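Local coordinates for L protein (CAS virus, PDB 5MV0) that probably acts as the cap-snatching endonuclease of the viral polymerase, cutting capped fragments from host mRNA to prime viral transcription, at residues T47-N52 and I141-T146; P110-R115 and Y184-R189; T146-G151 and T192-K197. All blocks are in the same frame, centred on the assembly; numbering follows the deposited sequence.

Contact 1: T47-N52 and I141-T146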
loop_
_atom_site.group_PDB
_atom_site.type_symbol
_atom_site.label_atom_id
_atom_site.label_comp_id
_atom_site.label_asym_id
_atom_site.label_seq_id
_atom_site.Cartn_x
_atom_site.Cartn_y
_atom_site.Cartn_z
ATOM N N THR B 47 -5.404 -14.033 -2.086
ATOM C CA THR B 47 -3.974 -13.718 -2.170
ATOM C C THR B 47 -3.404 -13.326 -0.807
ATOM O O THR B 47 -2.247 -13.641 -0.500
ATOM C CB THR B 47 -3.734 -12.593 -3.185
ATOM O OG1 THR B 47 -4.186 -13.006 -4.477
ATOM C CG2 THR B 47 -2.275 -12.280 -3.288
ATOM N N ILE B 48 -4.186 -12.606 0.005
ATOM C CA ILE B 48 -3.761 -12.284 1.369
ATOM C C ILE B 48 -3.513 -13.566 2.170
ATOM O O ILE B 48 -2.495 -13.712 2.869
ATOM C CB ILE B 48 -4.809 -11.376 2.044
ATOM C CG1 ILE B 48 -4.876 -10.015 1.317
ATOM C CG2 ILE B 48 -4.506 -11.196 3.530
ATOM C CD1 ILE B 48 -6.056 -9.129 1.746
ATOM N N HIS B 49 -4.444 -14.512 2.081
ATOM C CA HIS B 49 -4.262 -15.810 2.727
ATOM C C HIS B 49 -2.964 -16.483 2.281
ATOM O O HIS B 49 -2.181 -16.953 3.120
ATOM C CB HIS B 49 -5.463 -16.699 2.418
ATOM C CG HIS B 49 -5.412 -18.044 3.065
ATOM N ND1 HIS B 49 -5.341 -18.212 4.432
ATOM C CD2 HIS B 49 -5.460 -19.289 2.531
ATOM C CE1 HIS B 49 -5.341 -19.504 4.713
ATOM N NE2 HIS B 49 -5.418 -20.179 3.578
ATOM N N GLU B 50 -2.733 -16.564 0.959
ATOM C CA GLU B 50 -1.501 -17.163 0.441
ATOM C C GLU B 50 -0.276 -16.458 0.986
ATOM O O GLU B 50 0.695 -17.100 1.394
ATOM C CB GLU B 50 -1.442 -17.092 -1.088
ATOM C CG GLU B 50 -2.448 -17.895 -1.863
ATOM C CD GLU B 50 -2.471 -17.456 -3.338
ATOM O OE1 GLU B 50 -1.595 -16.648 -3.749
ATOM O OE2 GLU B 50 -3.369 -17.901 -4.077
ATOM N N LEU B 51 -0.283 -15.125 0.942
ATOM C CA LEU B 51 0.860 -14.350 1.420
ATOM C C LEU B 51 1.186 -14.674 2.873
ATOM O O LEU B 51 2.346 -14.912 3.228
ATOM C CB LEU B 51 0.577 -12.852 1.276
ATOM C CG LEU B 51 1.697 -11.942 1.789
ATOM C CD1 LEU B 51 3.023 -12.351 1.136
ATOM C CD2 LEU B 51 1.380 -10.483 1.504
ATOM N N ASN B 52 0.177 -14.661 3.736
ATOM C CA ASN B 52 0.460 -14.845 5.150
ATOM C C ASN B 52 0.819 -16.289 5.481
ATOM O O ASN B 52 1.620 -16.527 6.393
ATOM C CB ASN B 52 -0.720 -14.330 5.953
ATOM C CG ASN B 52 -0.799 -12.807 5.902
ATOM O OD1 ASN B 52 0.229 -12.134 5.985
ATOM N ND2 ASN B 52 -1.997 -12.266 5.734
ATOM N N ILE B 141 3.180 -28.804 1.498
ATOM C CA ILE B 141 2.350 -28.287 2.577
ATOM C C ILE B 141 1.040 -27.806 1.967
ATOM O O ILE B 141 1.032 -26.951 1.074
ATOM C CB ILE B 141 3.068 -27.167 3.347
ATOM C CG1 ILE B 141 4.407 -27.695 3.870
ATOM C CG2 ILE B 141 2.197 -26.665 4.505
ATOM C CD1 ILE B 141 5.250 -26.677 4.629
ATOM N N VAL B 142 -0.068 -28.370 2.431
ATOM C CA VAL B 142 -1.394 -28.066 1.911
ATOM C C VAL B 142 -2.240 -27.591 3.082
ATOM O O VAL B 142 -2.453 -28.338 4.045
ATOM C CB VAL B 142 -2.022 -29.285 1.213
ATOM C CG1 VAL B 142 -3.392 -28.945 0.630
ATOM C CG2 VAL B 142 -1.088 -29.792 0.125
ATOM N N ILE B 143 -2.703 -26.346 3.008
ATOM C CA ILE B 143 -3.457 -25.704 4.080
ATOM C C ILE B 143 -4.791 -25.242 3.516
ATOM O O ILE B 143 -4.828 -24.536 2.503
ATOM C CB ILE B 143 -2.681 -24.513 4.671
ATOM C CG1 ILE B 143 -1.444 -24.982 5.428
ATOM C CG2 ILE B 143 -3.569 -23.640 5.580
ATOM C CD1 ILE B 143 -0.506 -23.813 5.760
ATOM N N SER B 144 -5.883 -25.631 4.170
ATOM C CA SER B 144 -7.205 -25.123 3.823
ATOM C C SER B 144 -7.936 -24.765 5.107
ATOM O O SER B 144 -8.230 -25.646 5.922
ATOM C CB SER B 144 -8.007 -26.140 3.008
ATOM O OG SER B 144 -9.197 -25.552 2.514
ATOM N N GLU B 145 -8.253 -23.483 5.275
ATOM C CA GLU B 145 -8.724 -22.956 6.548
ATOM C C GLU B 145 -10.042 -22.217 6.380
ATOM O O GLU B 145 -10.410 -21.796 5.280
ATOM C CB GLU B 145 -7.650 -22.054 7.173
ATOM C CG GLU B 145 -6.534 -22.909 7.715
ATOM C CD GLU B 145 -5.321 -22.136 8.143
ATOM O OE1 GLU B 145 -5.278 -20.903 7.928
ATOM O OE2 GLU B 145 -4.399 -22.781 8.686
ATOM N N THR B 146 -10.775 -22.085 7.467
ATOM C CA THR B 146 -12.076 -21.458 7.440
ATOM C C THR B 146 -12.096 -20.029 7.022
ATOM O O THR B 146 -12.961 -19.624 6.349
ATOM C CB THR B 146 -12.820 -21.532 8.798
ATOM O OG1 THR B 146 -12.739 -22.838 9.313
ATOM C CG2 THR B 146 -14.159 -21.302 8.597
#

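Contact 2: P110-R115 and Y184-R189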
loop_
_atom_site.group_PDB
_atom_site.type_symbol
_atom_site.label_atom_id
_atom_site.label_comp_id
_atom_site.label_asym_id
_atom_site.label_seq_id
_atom_site.Cartn_x
_atom_site.Cartn_y
_atom_site.Cartn_z
ATOM N N PRO B 110 -15.511 -27.728 7.058
ATOM C CA PRO B 110 -14.397 -28.689 7.147
ATOM C C PRO B 110 -14.448 -29.788 6.108
ATOM O O PRO B 110 -13.384 -30.259 5.681
ATOM C CB PRO B 110 -14.525 -29.249 8.574
ATOM C CG PRO B 110 -15.883 -28.832 9.059
ATOM C CD PRO B 110 -16.197 -27.555 8.350
ATOM N N SER B 111 -15.638 -30.221 5.682
ATOM C CA SER B 111 -15.694 -31.264 4.662
ATOM C C SER B 111 -15.226 -30.732 3.314
ATOM O O SER B 111 -14.626 -31.471 2.524
ATOM C CB SER B 111 -17.107 -31.838 4.551
ATOM O OG SER B 111 -18.013 -30.870 4.055
ATOM N N ASP B 112 -15.509 -29.457 3.026
ATOM C CA ASP B 112 -14.938 -28.823 1.839
ATOM C C ASP B 112 -13.437 -28.617 1.988
ATOM O O ASP B 112 -12.688 -28.763 1.015
ATOM C CB ASP B 112 -15.637 -27.492 1.568
ATOM C CG ASP B 112 -17.001 -27.675 0.945
ATOM O OD1 ASP B 112 -17.184 -28.677 0.224
ATOM O OD2 ASP B 112 -17.895 -26.834 1.192
ATOM N N GLN B 113 -12.976 -28.272 3.197
ATOM C CA GLN B 113 -11.538 -28.205 3.438
ATOM C C GLN B 113 -10.857 -29.523 3.092
ATOM O O GLN B 113 -9.785 -29.533 2.469
ATOM C CB GLN B 113 -11.259 -27.828 4.895
ATOM C CG GLN B 113 -11.621 -26.393 5.256
ATOM C CD GLN B 113 -11.654 -26.136 6.749
ATOM O OE1 GLN B 113 -11.052 -26.866 7.540
ATOM N NE2 GLN B 113 -12.377 -25.098 7.145
ATOM N N LYS B 114 -11.469 -30.650 3.477
ATOM C CA LYS B 114 -10.837 -31.945 3.239
ATOM C C LYS B 114 -10.741 -32.246 1.752
ATOM O O LYS B 114 -9.701 -32.717 1.276
ATOM C CB LYS B 114 -11.609 -33.061 3.958
ATOM C CG LYS B 114 -11.603 -32.932 5.475
ATOM C CD LYS B 114 -11.425 -34.278 6.166
ATOM C CE LYS B 114 -11.860 -34.213 7.627
ATOM N NZ LYS B 114 -11.235 -33.068 8.354
ATOM N N ARG B 115 -11.820 -31.989 1.008
ATOM C CA ARG B 115 -11.824 -32.256 -0.426
ATOM C C ARG B 115 -10.862 -31.331 -1.155
ATOM O O ARG B 115 -10.171 -31.755 -2.090
ATOM C CB ARG B 115 -13.235 -32.104 -0.991
ATOM C CG ARG B 115 -14.275 -32.969 -0.296
ATOM C CD ARG B 115 -15.394 -33.361 -1.244
ATOM N NE ARG B 115 -15.926 -32.205 -1.954
ATOM C CZ ARG B 115 -16.743 -31.309 -1.414
ATOM N NH1 ARG B 115 -17.128 -31.431 -0.147
ATOM N NH2 ARG B 115 -17.173 -30.285 -2.143
ATOM N N TYR B 184 -19.609 -18.577 -5.734
ATOM C CA TYR B 184 -20.586 -17.691 -5.116
ATOM C C TYR B 184 -21.176 -18.323 -3.858
ATOM O O TYR B 184 -21.299 -17.660 -2.821
ATOM C CB TYR B 184 -21.684 -17.343 -6.123
ATOM C CG TYR B 184 -22.712 -16.378 -5.594
ATOM C CD1 TYR B 184 -22.442 -15.017 -5.525
ATOM C CD2 TYR B 184 -23.961 -16.822 -5.181
ATOM C CE1 TYR B 184 -23.388 -14.126 -5.060
ATOM C CE2 TYR B 184 -24.907 -15.943 -4.702
ATOM C CZ TYR B 184 -24.617 -14.597 -4.643
ATOM O OH TYR B 184 -25.556 -13.712 -4.169
ATOM N N ASP B 185 -21.530 -19.609 -3.927
ATOM C CA ASP B 185 -22.106 -20.270 -2.760
ATOM C C ASP B 185 -21.081 -20.400 -1.635
ATOM O O ASP B 185 -21.421 -20.186 -0.465
ATOM C CB ASP B 185 -22.670 -21.641 -3.138
ATOM C CG ASP B 185 -23.983 -21.541 -3.900
ATOM O OD1 ASP B 185 -24.376 -22.539 -4.531
ATOM O OD2 ASP B 185 -24.611 -20.459 -3.885
ATOM N N GLU B 186 -19.823 -20.726 -1.973
ATOM C CA GLU B 186 -18.768 -20.820 -0.961
ATOM C C GLU B 186 -18.569 -19.489 -0.244
ATOM O O GLU B 186 -18.428 -19.448 0.987
ATOM C CB GLU B 186 -17.454 -21.279 -1.608
ATOM C CG GLU B 186 -16.203 -21.112 -0.735
ATOM C CD GLU B 186 -16.283 -21.893 0.572
ATOM O OE1 GLU B 186 -17.010 -22.902 0.602
ATOM O OE2 GLU B 186 -15.626 -21.493 1.568
ATOM N N LEU B 187 -18.573 -18.385 -0.991
ATOM C CA LEU B 187 -18.435 -17.083 -0.353
ATOM C C LEU B 187 -19.646 -16.768 0.516
ATOM O O LEU B 187 -19.496 -16.212 1.608
ATOM C CB LEU B 187 -18.206 -15.999 -1.405
ATOM C CG LEU B 187 -16.914 -16.224 -2.199
ATOM C CD1 LEU B 187 -16.819 -15.272 -3.361
ATOM C CD2 LEU B 187 -15.664 -16.116 -1.317
ATOM N N LYS B 188 -20.853 -17.130 0.064
ATOM C CA LYS B 188 -22.031 -16.917 0.902
ATOM C C LYS B 188 -21.917 -17.696 2.208
ATOM O O LYS B 188 -22.210 -17.159 3.284
ATOM C CB LYS B 188 -23.305 -17.319 0.159
ATOM C CG LYS B 188 -23.876 -16.236 -0.716
ATOM C CD LYS B 188 -25.405 -16.292 -0.733
ATOM C CE LYS B 188 -25.911 -17.564 -1.389
ATOM N NZ LYS B 188 -27.401 -17.602 -1.429
ATOM N N ARG B 189 -21.472 -18.954 2.131
ATOM C CA ARG B 189 -21.254 -19.744 3.340
ATOM C C ARG B 189 -20.196 -19.106 4.230
ATOM O O ARG B 189 -20.367 -19.027 5.452
ATOM C CB ARG B 189 -20.839 -21.169 2.975
ATOM C CG ARG B 189 -21.986 -22.055 2.512
ATOM C CD ARG B 189 -21.580 -23.534 2.531
ATOM N NE ARG B 189 -20.412 -23.777 1.697
ATOM C CZ ARG B 189 -20.467 -24.061 0.399
ATOM N NH1 ARG B 189 -21.642 -24.155 -0.214
ATOM N NH2 ARG B 189 -19.344 -24.250 -0.282
HETATM O O HOH W 1 -17.162 -24.611 2.629
#

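Contact 3: T146-G151 and T192-K197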
loop_
_atom_site.group_PDB
_atom_site.type_symbol
_atom_site.label_atom_id
_atom_site.label_comp_id
_atom_site.label_asym_id
_atom_site.label_seq_id
_atom_site.Cartn_x
_atom_site.Cartn_y
_atom_site.Cartn_z
ATOM N N THR B 146 -10.775 -22.085 7.467
ATOM C CA THR B 146 -12.076 -21.458 7.440
ATOM C C THR B 146 -12.096 -20.029 7.022
ATOM O O THR B 146 -12.961 -19.624 6.349
ATOM C CB THR B 146 -12.820 -21.532 8.798
ATOM O OG1 THR B 146 -12.739 -22.838 9.313
ATOM C CG2 THR B 146 -14.159 -21.302 8.597
ATOM N N LYS B 147 -11.110 -19.294 7.469
ATOM C CA LYS B 147 -10.983 -17.868 7.215
ATOM C C LYS B 147 -9.580 -17.577 6.711
ATOM O O LYS B 147 -8.637 -18.300 7.042
ATOM C CB LYS B 147 -11.245 -17.038 8.485
ATOM C CG LYS B 147 -12.707 -17.011 8.932
ATOM C CD LYS B 147 -12.864 -16.198 10.211
ATOM C CE LYS B 147 -14.192 -16.479 10.911
ATOM N NZ LYS B 147 -15.379 -15.983 10.171
ATOM N N PRO B 148 -9.408 -16.526 5.918
ATOM C CA PRO B 148 -8.062 -16.206 5.434
ATOM C C PRO B 148 -7.195 -15.737 6.588
ATOM O O PRO B 148 -7.663 -15.057 7.501
ATOM C CB PRO B 148 -8.300 -15.095 4.406
ATOM C CG PRO B 148 -9.615 -14.510 4.766
ATOM C CD PRO B 148 -10.426 -15.595 5.404
ATOM N N ARG B 149 -5.937 -16.156 6.568
ATOM C CA ARG B 149 -4.959 -15.606 7.496
ATOM C C ARG B 149 -4.735 -14.138 7.159
ATOM O O ARG B 149 -4.383 -13.803 6.024
ATOM C CB ARG B 149 -3.656 -16.387 7.404
ATOM C CG ARG B 149 -3.796 -17.843 7.851
ATOM C CD ARG B 149 -2.442 -18.445 8.214
ATOM N NE ARG B 149 -2.536 -19.893 8.394
ATOM C CZ ARG B 149 -1.498 -20.696 8.625
ATOM N NH1 ARG B 149 -0.273 -20.200 8.727
ATOM N NH2 ARG B 149 -1.690 -22.001 8.767
ATOM N N ASN B 150 -4.950 -13.255 8.123
ATOM C CA ASN B 150 -4.915 -11.838 7.786
ATOM C C ASN B 150 -3.562 -11.177 8.041
ATOM O O ASN B 150 -3.286 -10.129 7.443
ATOM C CB ASN B 150 -6.036 -11.104 8.529
ATOM C CG ASN B 150 -5.926 -11.238 10.027
ATOM O OD1 ASN B 150 -6.095 -12.323 10.579
ATOM N ND2 ASN B 150 -5.703 -10.119 10.703
ATOM N N GLY B 151 -2.693 -11.777 8.858
ATOM C CA GLY B 151 -1.377 -11.184 9.067
ATOM C C GLY B 151 -1.487 -9.753 9.573
ATOM O O GLY B 151 -2.193 -9.473 10.541
ATOM N N THR B 192 -21.548 -16.358 6.435
ATOM C CA THR B 192 -22.319 -16.733 7.624
ATOM C C THR B 192 -21.443 -17.145 8.804
ATOM O O THR B 192 -21.970 -17.321 9.907
ATOM C CB THR B 192 -23.298 -17.882 7.328
ATOM O OG1 THR B 192 -22.564 -19.085 7.069
ATOM C CG2 THR B 192 -24.164 -17.558 6.122
ATOM N N THR B 193 -20.139 -17.326 8.615
ATOM C CA THR B 193 -19.272 -17.678 9.735
ATOM C C THR B 193 -18.783 -16.462 10.521
ATOM O O THR B 193 -18.105 -16.634 11.540
ATOM C CB THR B 193 -18.069 -18.500 9.254
ATOM O OG1 THR B 193 -17.123 -17.649 8.595
ATOM C CG2 THR B 193 -18.517 -19.607 8.301
ATOM N N TYR B 194 -19.100 -15.249 10.086
ATOM C CA TYR B 194 -18.740 -14.069 10.860
ATOM C C TYR B 194 -19.830 -13.747 11.878
ATOM O O TYR B 194 -20.986 -14.140 11.731
ATOM C CB TYR B 194 -18.508 -12.873 9.942
ATOM C CG TYR B 194 -17.212 -12.958 9.177
ATOM C CD1 TYR B 194 -16.045 -12.395 9.688
ATOM C CD2 TYR B 194 -17.151 -13.607 7.949
ATOM C CE1 TYR B 194 -14.852 -12.473 8.997
ATOM C CE2 TYR B 194 -15.961 -13.690 7.250
ATOM C CZ TYR B 194 -14.817 -13.124 7.776
ATOM O OH TYR B 194 -13.636 -13.209 7.074
ATOM N N ASP B 195 -19.446 -13.010 12.916
ATOM C CA ASP B 195 -20.376 -12.688 13.988
ATOM C C ASP B 195 -21.428 -11.674 13.533
ATOM O O ASP B 195 -21.227 -10.887 12.599
ATOM C CB ASP B 195 -19.614 -12.147 15.202
ATOM C CG ASP B 195 -18.759 -10.952 14.859
ATOM O OD1 ASP B 195 -19.231 -9.810 15.007
ATOM O OD2 ASP B 195 -17.611 -11.152 14.417
ATOM N N PHE B 196 -22.562 -11.701 14.238
ATOM C CA PHE B 196 -23.698 -10.845 13.914
ATOM C C PHE B 196 -23.338 -9.366 13.977
ATOM O O PHE B 196 -23.869 -8.566 13.196
ATOM C CB PHE B 196 -24.849 -11.163 14.875
ATOM C CG PHE B 196 -26.089 -10.337 14.659
ATOM C CD1 PHE B 196 -27.008 -10.685 13.686
ATOM C CD2 PHE B 196 -26.357 -9.237 15.471
ATOM C CE1 PHE B 196 -28.152 -9.939 13.499
ATOM C CE2 PHE B 196 -27.507 -8.490 15.296
ATOM C CZ PHE B 196 -28.405 -8.838 14.309
ATOM N N LYS B 197 -22.444 -8.975 14.892
ATOM C CA LYS B 197 -22.115 -7.559 15.009
ATOM C C LYS B 197 -21.326 -7.086 13.796
ATOM O O LYS B 197 -21.615 -6.021 13.236
ATOM C CB LYS B 197 -21.341 -7.292 16.303
ATOM C CG LYS B 197 -20.924 -5.824 16.468
ATOM C CD LYS B 197 -20.399 -5.543 17.873
ATOM C CE LYS B 197 -20.074 -4.064 18.064
ATOM N NZ LYS B 197 -18.741 -3.740 17.479
#

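Contact 1: T47-N52 and I141-T146
His49, on helix 34-57, reaches the end of strand 137-145 in a helix-on-sheet contact in the α/β core, where it meets Glu145 and, more loosely, Ile143. The strand is one of the two edge strands of its sheet within the chain. Its alternate side chains Ile143 and Glu145 point toward the helix, while Ser144 faces away and packs against helix 110-122. The imidazole lies across the gap because its CG is placed anti to the backbone N (chi1 -178°), which carries the ring out toward the strand. His49 CE1 then meets Glu145 OE1 at 3.5 Å, at the ring edge and in the ring plane, with the carboxylate turned 62° against the imidazole. It is an approach of a ring carbon to an oxygen, and His49 NE2 stays 4.4 Å from Glu145 OE1. On the strand side, Ile143 CG2 comes obliquely to His49 NE2 at 4.4 Å, a loose van der Waals touch.

The polar ends find their main partners elsewhere. His49 ND1 takes the backbone N-H of Arg149, and NE2 has a weak bond to the carbonyl of Ser105 on the adjacent strand 98-106; together they fix the rotation of the ring. The Glu145 carboxylate is gripped by the Arg149 side chain, OE2 by NH2 in a salt bridge and OE1 by NE, so that one arginine secures both partners. A helix laid on one face of a mixed sheet, with helix 110-122 on the other, is the core expected of a PD-(D/E)XK nuclease, the clan to which the arenavirus cap-snatching domain belongs.

Contact 2: P110-R115 and Y184-R189
Asp112 and Arg189 join the first turns of helix 110-122 to helix 181-192 through charge and one water at the surface. Asp112 OD2 stands 3.3 Å from Arg189 NH2, but well out of the guanidinium plane, so no N-H points at it and the attraction is purely electrostatic. The two side chains cross at about a right angle, with the carboxylate and guanidinium planes 46° apart.

The tilt follows from how Arg189 is folded. Its chain bends at chi3 (-58°), laying the guanidinium back over its own helix with Glu186 CA beneath one face, and there Arg189 NH2 donates to Glu186 OE1 at 2.8 Å. Even this partner is tilted from the guanidinium plane, and the oxygen is met on its anti side. Glu186 gets there by having CG anti to its backbone N and then turning at chi2 (60°), which also takes OE2 to the backbone N of Ser108, in the loop before helix 110-122.

Asp112, Arg115, Glu186 and Arg189 thus make up a salt-bridge network, with each arginine three residues along the helix from its acid. On the first helix, Arg115 curls back so that NH1, at 2.8 Å, and NH2 both make weak bonds to Asp112 OD1. The aspartate is therefore divided, OD1 serving its own helix and OD2 the neighbouring one.

Two acids meet in this arrangement, Asp112 OD2 lying 4.1 Å from Glu186 OE1. The water between them probably eases that repulsion: it donates to Asp112 OD2 and to Glu186 OE1, each at 2.7 Å, and accepts a long, weak bond from Arg189 NE.

Contact 3: T146-G151 and T192-K197
Lys147 reaches from the loop after strand 137-145 to Thr193 and Tyr194, in the turn between helices 181-192 and 196-200. From CB, which points toward that turn, the chain runs extended through CG and CD to CE, where it first meets its partners: Thr193 OG1 lies 3.9 Å from Lys147 CE. There the chain bends (chi4 -68°), and the bend sets NZ over the Tyr194 ring. Lys147 NZ donates to Thr193 OG1 at 2.9 Å and, weakly, to the backbone carbonyl Thr193 O at 3.1 Å. Lys147 NZ also stands 3.5 Å from the centroid of the Tyr194 ring, only 2° off the normal, nearly equidistant from all six ring carbons.

The Thr193 hydroxyl itself donates to the carbonyl of Ser190, which leaves an oxygen lone pair for the lysine N-H. The tyrosine is steadied by an edge-to-face stack with Phe159 of helix 155-170, and Tyr194 OH approaches Pro148 CD at 4.3 Å. An ammonium centred over an aromatic face is a cation-pi interaction, here supplemented by two oxygens of the preceding residue and joining the loop to the C-terminal helical region.

In the fold
Contact 1 lies nearest the centre of the chain, joining helix 34-57 to the sheet; contact 3, between a loop and a turn, is like it partly buried, whereas contact 2 lies at the surface between two helices. Their chemistry differs: ring-edge and aliphatic touches in contact 1, a hydrated charge network in contact 2, and a lysine held by an aromatic face in contact 3. Thr146 is common to contacts 1 and 3, and its OG1 probably bonds weakly to Gln113 NE2 of contact 2. His49 and Asn52 of contact 1 hold the backbone of Arg149 in contact 3. Contacts 2 and 3 both attach the C-terminal helices, 181-192 and its successor 196-200, to the nuclease core.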